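Local coordinates for UDP-glucose:anthocyanidin 3-O-glucosyltransferase (Clitoria ternatea, PDB 4REN), which belongs to the plant UDP-dependent glycosyltransferases of the GT-B fold, in which two alpha/beta domains with parallel sheets face each other, at residues E80-F85 with T190-T195; F116-L121 with L196-V201; C361-G366 with G382-G387. One frame throughout, in Å; residues are numbered along the deposited sequence.

Contact 1 of 3, residues E80-F85 with T190-T195. With P5M (2-(3,4-dihydroxy-5-methoxyphenyl)-3,5,7-trihydroxychromenium), chain B.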
loop_
_atom_site.group_PDB
_atom_site.type_symbol
_atom_site.label_atom_id
_atom_site.label_comp_id
_atom_site.label_asym_id
_atom_site.label_seq_id
_atom_site.Cartn_x
_atom_site.Cartn_y
_atom_site.Cartn_z
ATOM N N GLU A 80 -15.183 -0.257 -10.426
ATOM C CA GLU A 80 -16.581 0.166 -10.318
ATOM C C GLU A 80 -16.996 0.586 -8.909
ATOM O O GLU A 80 -17.604 1.642 -8.731
ATOM C CB GLU A 80 -17.526 -0.924 -10.835
ATOM C CG GLU A 80 -19.000 -0.616 -10.582
ATOM C CD GLU A 80 -19.934 -1.570 -11.292
ATOM O OE1 GLU A 80 -19.443 -2.464 -12.010
ATOM O OE2 GLU A 80 -21.163 -1.422 -11.132
ATOM N N LYS A 81 -16.670 -0.239 -7.917
ATOM C CA LYS A 81 -17.041 0.045 -6.532
ATOM C C LYS A 81 -16.376 1.310 -6.005
ATOM O O LYS A 81 -16.976 2.050 -5.227
ATOM C CB LYS A 81 -16.719 -1.143 -5.621
ATOM C CG LYS A 81 -17.785 -2.227 -5.623
ATOM C CD LYS A 81 -17.364 -3.418 -4.780
ATOM C CE LYS A 81 -18.461 -4.468 -4.727
ATOM N NZ LYS A 81 -18.067 -5.645 -3.902
ATOM N N LEU A 82 -15.140 1.553 -6.429
ATOM C CA LEU A 82 -14.435 2.767 -6.037
ATOM C C LEU A 82 -15.157 3.973 -6.632
ATOM O O LEU A 82 -15.422 4.960 -5.938
ATOM C CB LEU A 82 -12.979 2.745 -6.513
ATOM C CG LEU A 82 -12.162 1.452 -6.438
ATOM C CD1 LEU A 82 -10.694 1.736 -6.717
ATOM C CD2 LEU A 82 -12.319 0.746 -5.106
ATOM N N ASP A 83 -15.474 3.875 -7.921
ATOM C CA ASP A 83 -16.191 4.928 -8.635
ATOM C C ASP A 83 -17.542 5.239 -7.997
ATOM O O ASP A 83 -17.901 6.404 -7.817
ATOM C CB ASP A 83 -16.397 4.527 -10.099
ATOM C CG ASP A 83 -15.153 4.719 -10.939
ATOM O OD1 ASP A 83 -14.336 5.601 -10.603
ATOM O OD2 ASP A 83 -14.997 3.994 -11.942
ATOM N N LEU A 84 -18.287 4.191 -7.659
ATOM C CA LEU A 84 -19.611 4.352 -7.073
ATOM C C LEU A 84 -19.552 5.071 -5.728
ATOM O O LEU A 84 -20.388 5.926 -5.443
ATOM C CB LEU A 84 -20.314 2.999 -6.938
ATOM C CG LEU A 84 -20.799 2.359 -8.239
ATOM C CD1 LEU A 84 -21.590 1.095 -7.962
ATOM C CD2 LEU A 84 -21.637 3.344 -9.024
ATOM N N PHE A 85 -18.560 4.736 -4.910
ATOM C CA PHE A 85 -18.383 5.416 -3.634
ATOM C C PHE A 85 -17.944 6.862 -3.839
ATOM O O PHE A 85 -18.429 7.764 -3.160
ATOM C CB PHE A 85 -17.374 4.681 -2.749
ATOM C CG PHE A 85 -16.963 5.461 -1.532
ATOM C CD1 PHE A 85 -17.792 5.529 -0.421
ATOM C CD2 PHE A 85 -15.755 6.141 -1.504
ATOM C CE1 PHE A 85 -17.420 6.254 0.695
ATOM C CE2 PHE A 85 -15.380 6.872 -0.394
ATOM C CZ PHE A 85 -16.211 6.924 0.709
ATOM N N THR A 190 -11.802 7.071 -15.896
ATOM C CA THR A 190 -12.770 6.776 -14.843
ATOM C C THR A 190 -12.851 7.910 -13.832
ATOM O O THR A 190 -11.996 8.794 -13.815
ATOM C CB THR A 190 -12.420 5.473 -14.095
ATOM O OG1 THR A 190 -11.109 5.579 -13.524
ATOM C CG2 THR A 190 -12.459 4.289 -15.039
ATOM N N LEU A 191 -13.884 7.878 -12.995
ATOM C CA LEU A 191 -14.024 8.837 -11.905
ATOM C C LEU A 191 -12.885 8.647 -10.911
ATOM O O LEU A 191 -12.444 9.598 -10.267
ATOM C CB LEU A 191 -15.373 8.659 -11.207
ATOM C CG LEU A 191 -15.708 9.586 -10.032
ATOM C CD1 LEU A 191 -15.619 11.041 -10.451
ATOM C CD2 LEU A 191 -17.087 9.281 -9.487
ATOM N N PHE A 192 -12.409 7.411 -10.802
ATOM C CA PHE A 192 -11.279 7.079 -9.944
ATOM C C PHE A 192 -9.978 7.655 -10.499
ATOM O O PHE A 192 -9.145 8.163 -9.746
ATOM C CB PHE A 192 -11.163 5.560 -9.789
ATOM C CG PHE A 192 -9.976 5.120 -8.982
ATOM C CD1 PHE A 192 -9.858 5.471 -7.645
ATOM C CD2 PHE A 192 -8.984 4.338 -9.556
ATOM C CE1 PHE A 192 -8.767 5.062 -6.899
ATOM C CE2 PHE A 192 -7.890 3.923 -8.815
ATOM C CZ PHE A 192 -7.781 4.286 -7.484
ATOM N N SER A 193 -9.806 7.575 -11.816
ATOM C CA SER A 193 -8.600 8.095 -12.453
ATOM C C SER A 193 -8.647 9.615 -12.547
ATOM O O SER A 193 -7.610 10.277 -12.509
ATOM C CB SER A 193 -8.402 7.485 -13.843
ATOM O OG SER A 193 -9.237 8.111 -14.801
ATOM N N ARG A 194 -9.853 10.166 -12.671
ATOM C CA ARG A 194 -10.027 11.616 -12.664
ATOM C C ARG A 194 -9.728 12.169 -11.279
ATOM O O ARG A 194 -9.225 13.282 -11.139
ATOM C CB ARG A 194 -11.446 12.002 -13.085
ATOM C CG ARG A 194 -11.710 11.880 -14.573
ATOM C CD ARG A 194 -13.100 12.378 -14.943
ATOM N NE ARG A 194 -13.408 12.112 -16.346
ATOM C CZ ARG A 194 -14.168 11.104 -16.768
ATOM N NH1 ARG A 194 -14.718 10.270 -15.893
ATOM N NH2 ARG A 194 -14.387 10.937 -18.065
ATOM N N THR A 195 -10.044 11.378 -10.259
ATOM C CA THR A 195 -9.764 11.750 -8.879
ATOM C C THR A 195 -8.259 11.749 -8.626
ATOM O O THR A 195 -7.716 12.680 -8.029
ATOM C CB THR A 195 -10.457 10.790 -7.895
ATOM O OG1 THR A 195 -11.878 10.952 -7.989
ATOM C CG2 THR A 195 -10.025 11.080 -6.478
HETATM O O30 P5M B . -1.346 4.735 -5.947
HETATM C C2 P5M B . -2.175 4.278 -6.925
HETATM C C3 P5M B . -3.269 3.318 -6.621
HETATM C C9 P5M B . -3.498 2.846 -5.336
HETATM C C10 P5M B . -4.540 1.951 -5.112
HETATM O O27 P5M B . -4.744 1.502 -3.842
HETATM C C1 P5M B . -2.012 4.703 -8.239
HETATM C C6 P5M B . -2.848 4.249 -9.258
HETATM O O29 P5M B . -2.645 4.695 -10.529
HETATM C C5 P5M B . -3.886 3.352 -9.015
HETATM C C4 P5M B . -4.130 2.867 -7.739
HETATM O O12 P5M B . -5.150 1.987 -7.517
HETATM C C11 P5M B . -5.397 1.507 -6.256
HETATM C C14 P5M B . -6.538 0.553 -6.125
HETATM C C15 P5M B . -7.078 0.074 -7.313
HETATM C C16 P5M B . -8.143 -0.814 -7.328
HETATM O O22 P5M B . -8.642 -1.267 -8.512
HETATM C C19 P5M B . -7.064 0.158 -4.893
HETATM C C18 P5M B . -8.132 -0.732 -4.804
HETATM O O21 P5M B . -8.632 -1.111 -3.585
HETATM C C23 P5M B . -7.780 -1.761 -2.643
HETATM C C17 P5M B . -8.729 -1.266 -6.049
HETATM O O24 P5M B . -9.777 -2.137 -6.029
#

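Contact 2 of 3, residues F116-L121 with L196-V201. With P5M (2-(3,4-dihydroxy-5-methoxyphenyl)-3,5,7-trihydroxychromenium), chain B.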
loop_
_atom_site.group_PDB
_atom_site.type_symbol
_atom_site.label_atom_id
_atom_site.label_comp_id
_atom_site.label_asym_id
_atom_site.label_seq_id
_atom_site.Cartn_x
_atom_site.Cartn_y
_atom_site.Cartn_z
ATOM N N PHE A 116 -7.364 9.837 -1.575
ATOM C CA PHE A 116 -8.282 9.558 -2.680
ATOM C C PHE A 116 -9.691 10.107 -2.435
ATOM O O PHE A 116 -10.418 10.416 -3.383
ATOM C CB PHE A 116 -8.336 8.055 -2.979
ATOM C CG PHE A 116 -7.048 7.495 -3.521
ATOM C CD1 PHE A 116 -6.014 8.334 -3.914
ATOM C CD2 PHE A 116 -6.875 6.125 -3.640
ATOM C CE1 PHE A 116 -4.829 7.818 -4.408
ATOM C CE2 PHE A 116 -5.694 5.602 -4.137
ATOM C CZ PHE A 116 -4.670 6.449 -4.522
ATOM N N VAL A 117 -10.074 10.225 -1.167
ATOM C CA VAL A 117 -11.352 10.834 -0.820
ATOM C C VAL A 117 -11.196 12.349 -0.900
ATOM O O VAL A 117 -11.183 13.044 0.116
ATOM C CB VAL A 117 -11.821 10.415 0.589
ATOM C CG1 VAL A 117 -13.300 10.716 0.776
ATOM C CG2 VAL A 117 -11.573 8.936 0.798
ATOM N N THR A 118 -11.077 12.851 -2.125
ATOM C CA THR A 118 -10.810 14.263 -2.365
ATOM C C THR A 118 -12.011 15.143 -2.045
ATOM O O THR A 118 -11.882 16.363 -1.933
ATOM C CB THR A 118 -10.376 14.505 -3.822
ATOM O OG1 THR A 118 -11.437 14.128 -4.708
ATOM C CG2 THR A 118 -9.141 13.689 -4.144
ATOM N N SER A 119 -13.177 14.521 -1.901
ATOM C CA SER A 119 -14.392 15.243 -1.540
ATOM C C SER A 119 -14.356 15.714 -0.089
ATOM O O SER A 119 -15.085 16.628 0.292
ATOM C CB SER A 119 -15.630 14.375 -1.780
ATOM O OG SER A 119 -15.958 14.306 -3.155
ATOM N N SER A 120 -13.507 15.091 0.721
ATOM C CA SER A 120 -13.394 15.463 2.125
ATOM C C SER A 120 -12.641 16.781 2.287
ATOM O O SER A 120 -12.729 17.430 3.330
ATOM C CB SER A 120 -12.716 14.352 2.922
ATOM O OG SER A 120 -11.443 14.060 2.388
ATOM N N LEU A 121 -11.900 17.173 1.254
ATOM C CA LEU A 121 -11.269 18.487 1.225
ATOM C C LEU A 121 -12.355 19.550 1.118
ATOM O O LEU A 121 -12.266 20.610 1.741
ATOM C CB LEU A 121 -10.298 18.595 0.046
ATOM C CG LEU A 121 -9.712 19.980 -0.254
ATOM C CD1 LEU A 121 -8.839 20.466 0.888
ATOM C CD2 LEU A 121 -8.932 19.981 -1.560
ATOM N N LEU A 196 -7.588 10.702 -9.095
ATOM C CA LEU A 196 -6.148 10.572 -8.913
ATOM C C LEU A 196 -5.385 11.655 -9.666
ATOM O O LEU A 196 -4.351 12.129 -9.200
ATOM C CB LEU A 196 -5.669 9.182 -9.341
ATOM C CG LEU A 196 -5.506 8.151 -8.220
ATOM C CD1 LEU A 196 -6.779 8.014 -7.400
ATOM C CD2 LEU A 196 -5.099 6.804 -8.784
ATOM N N ASN A 197 -5.901 12.056 -10.822
ATOM C CA ASN A 197 -5.249 13.094 -11.609
ATOM C C ASN A 197 -5.512 14.502 -11.076
ATOM O O ASN A 197 -5.002 15.483 -11.614
ATOM C CB ASN A 197 -5.644 12.981 -13.083
ATOM C CG ASN A 197 -5.171 11.683 -13.712
ATOM O OD1 ASN A 197 -5.780 11.173 -14.653
ATOM N ND2 ASN A 197 -4.086 11.134 -13.182
ATOM N N SER A 198 -6.303 14.593 -10.012
ATOM C CA SER A 198 -6.597 15.875 -9.380
ATOM C C SER A 198 -5.702 16.113 -8.164
ATOM O O SER A 198 -5.741 17.182 -7.555
ATOM C CB SER A 198 -8.069 15.936 -8.966
ATOM O OG SER A 198 -8.385 14.914 -8.035
ATOM N N LEU A 199 -4.890 15.115 -7.828
ATOM C CA LEU A 199 -4.054 15.159 -6.630
ATOM C C LEU A 199 -3.043 16.307 -6.612
ATOM O O LEU A 199 -2.802 16.907 -5.564
ATOM C CB LEU A 199 -3.341 13.821 -6.426
ATOM C CG LEU A 199 -4.217 12.654 -5.976
ATOM C CD1 LEU A 199 -3.391 11.387 -5.837
ATOM C CD2 LEU A 199 -4.913 12.987 -4.669
ATOM N N GLY A 200 -2.458 16.618 -7.766
ATOM C CA GLY A 200 -1.476 17.686 -7.856
ATOM C C GLY A 200 -2.038 19.047 -7.486
ATOM O O GLY A 200 -1.293 19.978 -7.164
ATOM N N VAL A 201 -3.362 19.152 -7.533
ATOM C CA VAL A 201 -4.070 20.378 -7.189
ATOM C C VAL A 201 -4.712 20.251 -5.806
ATOM O O VAL A 201 -4.758 21.213 -5.038
ATOM C CB VAL A 201 -5.145 20.691 -8.252
ATOM C CG1 VAL A 201 -6.062 21.814 -7.790
ATOM C CG2 VAL A 201 -4.487 21.044 -9.573
HETATM O O30 P5M B . -1.346 4.735 -5.947
HETATM C C2 P5M B . -2.175 4.278 -6.925
HETATM C C3 P5M B . -3.269 3.318 -6.621
HETATM C C9 P5M B . -3.498 2.846 -5.336
HETATM C C10 P5M B . -4.540 1.951 -5.112
HETATM O O27 P5M B . -4.744 1.502 -3.842
HETATM C C1 P5M B . -2.012 4.703 -8.239
HETATM C C6 P5M B . -2.848 4.249 -9.258
HETATM O O29 P5M B . -2.645 4.695 -10.529
HETATM C C5 P5M B . -3.886 3.352 -9.015
HETATM C C4 P5M B . -4.130 2.867 -7.739
HETATM O O12 P5M B . -5.150 1.987 -7.517
HETATM C C11 P5M B . -5.397 1.507 -6.256
HETATM C C14 P5M B . -6.538 0.553 -6.125
HETATM C C15 P5M B . -7.078 0.074 -7.313
HETATM C C16 P5M B . -8.143 -0.814 -7.328
HETATM O O22 P5M B . -8.642 -1.267 -8.512
HETATM C C19 P5M B . -7.064 0.158 -4.893
HETATM C C18 P5M B . -8.132 -0.732 -4.804
HETATM O O21 P5M B . -8.632 -1.111 -3.585
HETATM C C23 P5M B . -7.780 -1.761 -2.643
HETATM C C17 P5M B . -8.729 -1.266 -6.049
HETATM O O24 P5M B . -9.777 -2.137 -6.029
HETATM O O HOH W 1 -10.930 15.576 -6.854
#

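Contact 3 of 3, residues C361-G366 with G382-G387. With P5M (2-(3,4-dihydroxy-5-methoxyphenyl)-3,5,7-trihydroxychromenium), chain B.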
loop_
_atom_site.group_PDB
_atom_site.type_symbol
_atom_site.label_atom_id
_atom_site.label_comp_id
_atom_site.label_asym_id
_atom_site.label_seq_id
_atom_site.Cartn_x
_atom_site.Cartn_y
_atom_site.Cartn_z
ATOM N N CYS A 361 9.993 -8.859 -8.917
ATOM C CA CYS A 361 8.884 -7.946 -9.159
ATOM C C CYS A 361 8.128 -8.203 -10.461
ATOM O O CYS A 361 8.728 -8.385 -11.520
ATOM C CB CYS A 361 9.395 -6.506 -9.129
ATOM S SG CYS A 361 10.156 -6.040 -7.556
ATOM N N ARG A 362 6.803 -8.215 -10.363
ATOM C CA ARG A 362 5.931 -8.271 -11.530
ATOM C C ARG A 362 4.745 -7.351 -11.257
ATOM O O ARG A 362 3.692 -7.803 -10.803
ATOM C CB ARG A 362 5.453 -9.708 -11.781
ATOM C CG ARG A 362 5.007 -10.022 -13.220
ATOM C CD ARG A 362 3.794 -9.203 -13.646
ATOM N NE ARG A 362 3.086 -9.755 -14.794
ATOM C CZ ARG A 362 2.179 -9.081 -15.492
ATOM N NH1 ARG A 362 1.890 -7.831 -15.159
ATOM N NH2 ARG A 362 1.568 -9.646 -16.524
ATOM N N PRO A 363 4.912 -6.052 -11.539
ATOM C CA PRO A 363 3.858 -5.058 -11.313
ATOM C C PRO A 363 2.717 -5.220 -12.307
ATOM O O PRO A 363 2.958 -5.483 -13.485
ATOM C CB PRO A 363 4.582 -3.732 -11.552
ATOM C CG PRO A 363 5.677 -4.067 -12.491
ATOM C CD PRO A 363 6.123 -5.452 -12.126
ATOM N N PHE A 364 1.486 -5.064 -11.835
ATOM C CA PHE A 364 0.325 -5.244 -12.698
ATOM C C PHE A 364 -0.309 -3.924 -13.140
ATOM O O PHE A 364 -0.603 -3.743 -14.324
ATOM C CB PHE A 364 -0.703 -6.165 -12.034
ATOM C CG PHE A 364 -0.263 -7.602 -11.963
ATOM C CD1 PHE A 364 -0.498 -8.466 -13.021
ATOM C CD2 PHE A 364 0.393 -8.086 -10.842
ATOM C CE1 PHE A 364 -0.091 -9.785 -12.961
ATOM C CE2 PHE A 364 0.803 -9.405 -10.775
ATOM C CZ PHE A 364 0.561 -10.256 -11.838
ATOM N N PHE A 365 -0.515 -3.008 -12.198
ATOM C CA PHE A 365 -1.057 -1.687 -12.518
ATOM C C PHE A 365 -0.887 -0.710 -11.360
ATOM O O PHE A 365 -0.331 -1.055 -10.317
ATOM C CB PHE A 365 -2.535 -1.774 -12.917
ATOM C CG PHE A 365 -3.475 -1.891 -11.752
ATOM C CD1 PHE A 365 -4.557 -1.035 -11.637
ATOM C CD2 PHE A 365 -3.285 -2.861 -10.780
ATOM C CE1 PHE A 365 -5.426 -1.134 -10.568
ATOM C CE2 PHE A 365 -4.148 -2.966 -9.708
ATOM C CZ PHE A 365 -5.222 -2.103 -9.602
ATOM N N GLY A 366 -1.374 0.512 -11.547
ATOM C CA GLY A 366 -1.291 1.528 -10.516
ATOM C C GLY A 366 0.121 2.022 -10.292
ATOM O O GLY A 366 0.847 2.304 -11.244
ATOM N N GLY A 382 16.188 -5.913 -5.398
ATOM C CA GLY A 382 15.497 -6.950 -6.144
ATOM C C GLY A 382 15.481 -6.705 -7.640
ATOM O O GLY A 382 16.125 -5.777 -8.133
ATOM N N VAL A 383 14.743 -7.539 -8.365
ATOM C CA VAL A 383 14.641 -7.406 -9.816
ATOM C C VAL A 383 13.201 -7.497 -10.298
ATOM O O VAL A 383 12.377 -8.191 -9.702
ATOM C CB VAL A 383 15.460 -8.493 -10.555
ATOM C CG1 VAL A 383 16.949 -8.240 -10.413
ATOM C CG2 VAL A 383 15.092 -9.882 -10.050
ATOM N N ILE A 384 12.902 -6.778 -11.375
ATOM C CA ILE A 384 11.680 -7.020 -12.121
ATOM C C ILE A 384 11.910 -8.340 -12.845
ATOM O O ILE A 384 13.011 -8.586 -13.345
ATOM C CB ILE A 384 11.413 -5.898 -13.150
ATOM C CG1 ILE A 384 11.375 -4.531 -12.462
ATOM C CG2 ILE A 384 10.116 -6.152 -13.910
ATOM C CD1 ILE A 384 11.258 -3.367 -13.427
ATOM N N VAL A 385 10.897 -9.202 -12.879
ATOM C CA VAL A 385 11.041 -10.498 -13.536
ATOM C C VAL A 385 11.338 -10.290 -15.020
ATOM O O VAL A 385 10.826 -9.353 -15.632
ATOM C CB VAL A 385 9.800 -11.399 -13.320
ATOM C CG1 VAL A 385 8.609 -10.893 -14.116
ATOM C CG2 VAL A 385 10.118 -12.842 -13.683
ATOM N N GLU A 386 12.186 -11.144 -15.585
ATOM C CA GLU A 386 12.653 -10.966 -16.960
ATOM C C GLU A 386 11.513 -11.035 -17.975
ATOM O O GLU A 386 10.815 -12.043 -18.073
ATOM C CB GLU A 386 13.734 -11.997 -17.299
ATOM C CG GLU A 386 14.495 -11.700 -18.585
ATOM C CD GLU A 386 15.491 -12.789 -18.944
ATOM O OE1 GLU A 386 15.507 -13.837 -18.261
ATOM O OE2 GLU A 386 16.258 -12.600 -19.912
ATOM N N GLY A 387 11.335 -9.952 -18.725
ATOM C CA GLY A 387 10.277 -9.871 -19.718
ATOM C C GLY A 387 9.048 -9.153 -19.197
ATOM O O GLY A 387 8.020 -9.111 -19.875
HETATM O O30 P5M B . -1.346 4.735 -5.947
HETATM C C2 P5M B . -2.175 4.278 -6.925
HETATM C C3 P5M B . -3.269 3.318 -6.621
HETATM C C9 P5M B . -3.498 2.846 -5.336
HETATM C C10 P5M B . -4.540 1.951 -5.112
HETATM O O27 P5M B . -4.744 1.502 -3.842
HETATM C C1 P5M B . -2.012 4.703 -8.239
HETATM C C6 P5M B . -2.848 4.249 -9.258
HETATM O O29 P5M B . -2.645 4.695 -10.529
HETATM C C5 P5M B . -3.886 3.352 -9.015
HETATM C C4 P5M B . -4.130 2.867 -7.739
HETATM O O12 P5M B . -5.150 1.987 -7.517
HETATM C C11 P5M B . -5.397 1.507 -6.256
HETATM C C14 P5M B . -6.538 0.553 -6.125
HETATM C C15 P5M B . -7.078 0.074 -7.313
HETATM C C16 P5M B . -8.143 -0.814 -7.328
HETATM O O22 P5M B . -8.642 -1.267 -8.512
HETATM C C19 P5M B . -7.064 0.158 -4.893
HETATM C C18 P5M B . -8.132 -0.732 -4.804
HETATM O O21 P5M B . -8.632 -1.111 -3.585
HETATM C C23 P5M B . -7.780 -1.761 -2.643
HETATM C C17 P5M B . -8.729 -1.266 -6.049
HETATM O O24 P5M B . -9.777 -2.137 -6.029
#

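Contact 1 of 3, residues E80-F85 with T190-T195
Asp-83 on helix 80-86 turns its carboxylate onto the first turn of helix 191-196, where OD1 accepts a weak, bent hydrogen bond from Phe-192 N at 2.7 Å. Carboxylate and phenyl ring planes stand 62° apart, and OD1 also rests against Phe-192 CB and Leu-191 CB. An acid at the amino end of a helix would probably be steadied by the peptide dipoles there. The same end is closed by a capping box. Thr-190, the N-cap, takes Ser-193 N on its OG1 at 2.9 Å, while Thr-190 N donates to Ser-193 OG.

The tightly packed part lies on the ligand side, where Leu-82 and Phe-192 are buried. Leu-82 sets CD1 over the centre of the Phe-192 ring, 3.8 Å from the centroid, a CH-pi contact. CG of Phe-192 is trans to its own N (chi1 177°), which sends the ring out from the helix to meet the methyl. The ligand P5M completes this corner: Leu-82 CD1 touches its C17 at 3.6 Å, and Phe-192 CZ brings the ring edge 3.5 Å from its O12.

On the other side Asp-83, Thr-190 and Leu-191 are only partly buried. The loose end there is OD2 of Asp-83, which across the contact meets only carbon of Thr-190, with CB at 3.7 Å.

The two helix segments run at 68° to each other, with axes 9.2 Å apart at closest approach. Leu-86, the last residue of helix 80-86, continues the packing against Leu-191, Phe-192 and Thr-195; Leu-82 and Phe-85 lean on the loop residues Phe-14 and Pro-13, which follow strand 6-10 of the seven-stranded parallel sheet.

Contact 2 of 3, residues F116-L121 with L196-V201
Phe-116 and Leu-196 form the hub of this contact, a leucine methyl lying over an aromatic face. From CB of Phe-116 the bond to CG leaves beside the backbone N (chi1 -67°) and swings the ring toward 196-201. CG already has Leu-196 CD1 over it at 3.9 Å. CD1 of the ring lies under the same methyl at 3.6 Å, while CD2, across the ring, packs on Phe-192 CE1. Further out, CE1 meets Leu-196 CD1 at 3.6 Å and also Leu-199 CD1, which comes in at the ring edge. CZ touches both Leu-196 CD1 and P5M C9, at about 3.9 Å each. At CE2 the ring edge faces C9 of this ligand, 3.7 Å away, near the ring plane. The CH-pi methyl is displaced from the ring centre toward the rim, 16° off the normal.

Phe-116 lies in the loop that joins strand 110-114 of the seven-stranded parallel sheet to helix 119-127, part of the Rossmann-like N-terminal half of the GT-B fold. Opposite it, a type I turn from Leu-196 to Leu-199 links helix 191-196 to helix 199-202. Leu-196 CD2 approaches P5M C6 at 3.4 Å, so the two methyls divide the work, CD1 on the ring face and CD2 on the ligand.

Away from the ligand a water joins Thr-118 OG1 to Ser-198 OG, donating to the latter at 2.9 Å; Ser-198 OG is in turn bonded to Thr-195 O. Thr-118 CG2 packs loosely near Ser-198 OG and Leu-199 CD2.

Contact 3 of 3, residues C361-G366 with G382-G387
Cys-361 is held through its backbone on both sides of Ile-384: Cys-361 N donates to Val-383 O at 2.6 Å, and Cys-361 O receives Val-385 N at 2.7 Å. The second bond is the straighter, 169° at the hydrogen against 153°. Between them the CA of Ile-384 comes up to Cys-361 O in a CA-H...O contact.

This is parallel pairing, with Cys-361 and Ile-384 opposite each other and their side chains on one face of the sheet. Strand 359-361, helix 368-378 and strand 382-384 make a beta-alpha-beta crossover of the Rossmann-like C-terminal half of the GT-B fold; strand 382-384 is an edge strand of the six-stranded parallel sheet. The helix covers the face bearing Cys-361, through Ala-372 and Ile-375.

Beyond the strand pair, Arg-362 lays CG against Val-385 CG1 at 3.8 Å. A bend at chi2 (-63°) then carries its guanidinium away from Val-385: NH1 bonds Pro-363 O at 3.1 Å, NH2 forms a salt bridge with Glu-281, and Phe-364 CE1 covers one face of the group. Pro-363 CD packs loosely on Ile-384 CG2. The loop then runs to the ligand P5M, where Gly-366 CA lies 3.4 Å from C6 and Phe-365 CZ 3.7 Å from C15.

How the contacts relate
Contacts 1 and 2 lie on consecutive helices, 191-196 and 199-202, in the N-terminal half of the fold. They touch directly: Thr-195 packs on Phe-116 and Thr-118. Each sets a leucine methyl over a phenylalanine face, a pair that contact 3 lacks. Contact 2 is buried and mainly apolar, with a water bridge at its far side; contact 1 is partly buried and adds a helix cap and an aspartate bonded weakly to the helix start. Contact 3, also partly buried, joins neighbouring strands in the other half, so main-chain bonds dominate. Its centre lies about 25 Å from that of contact 1, yet all three reach P5M, which sits between the two halves.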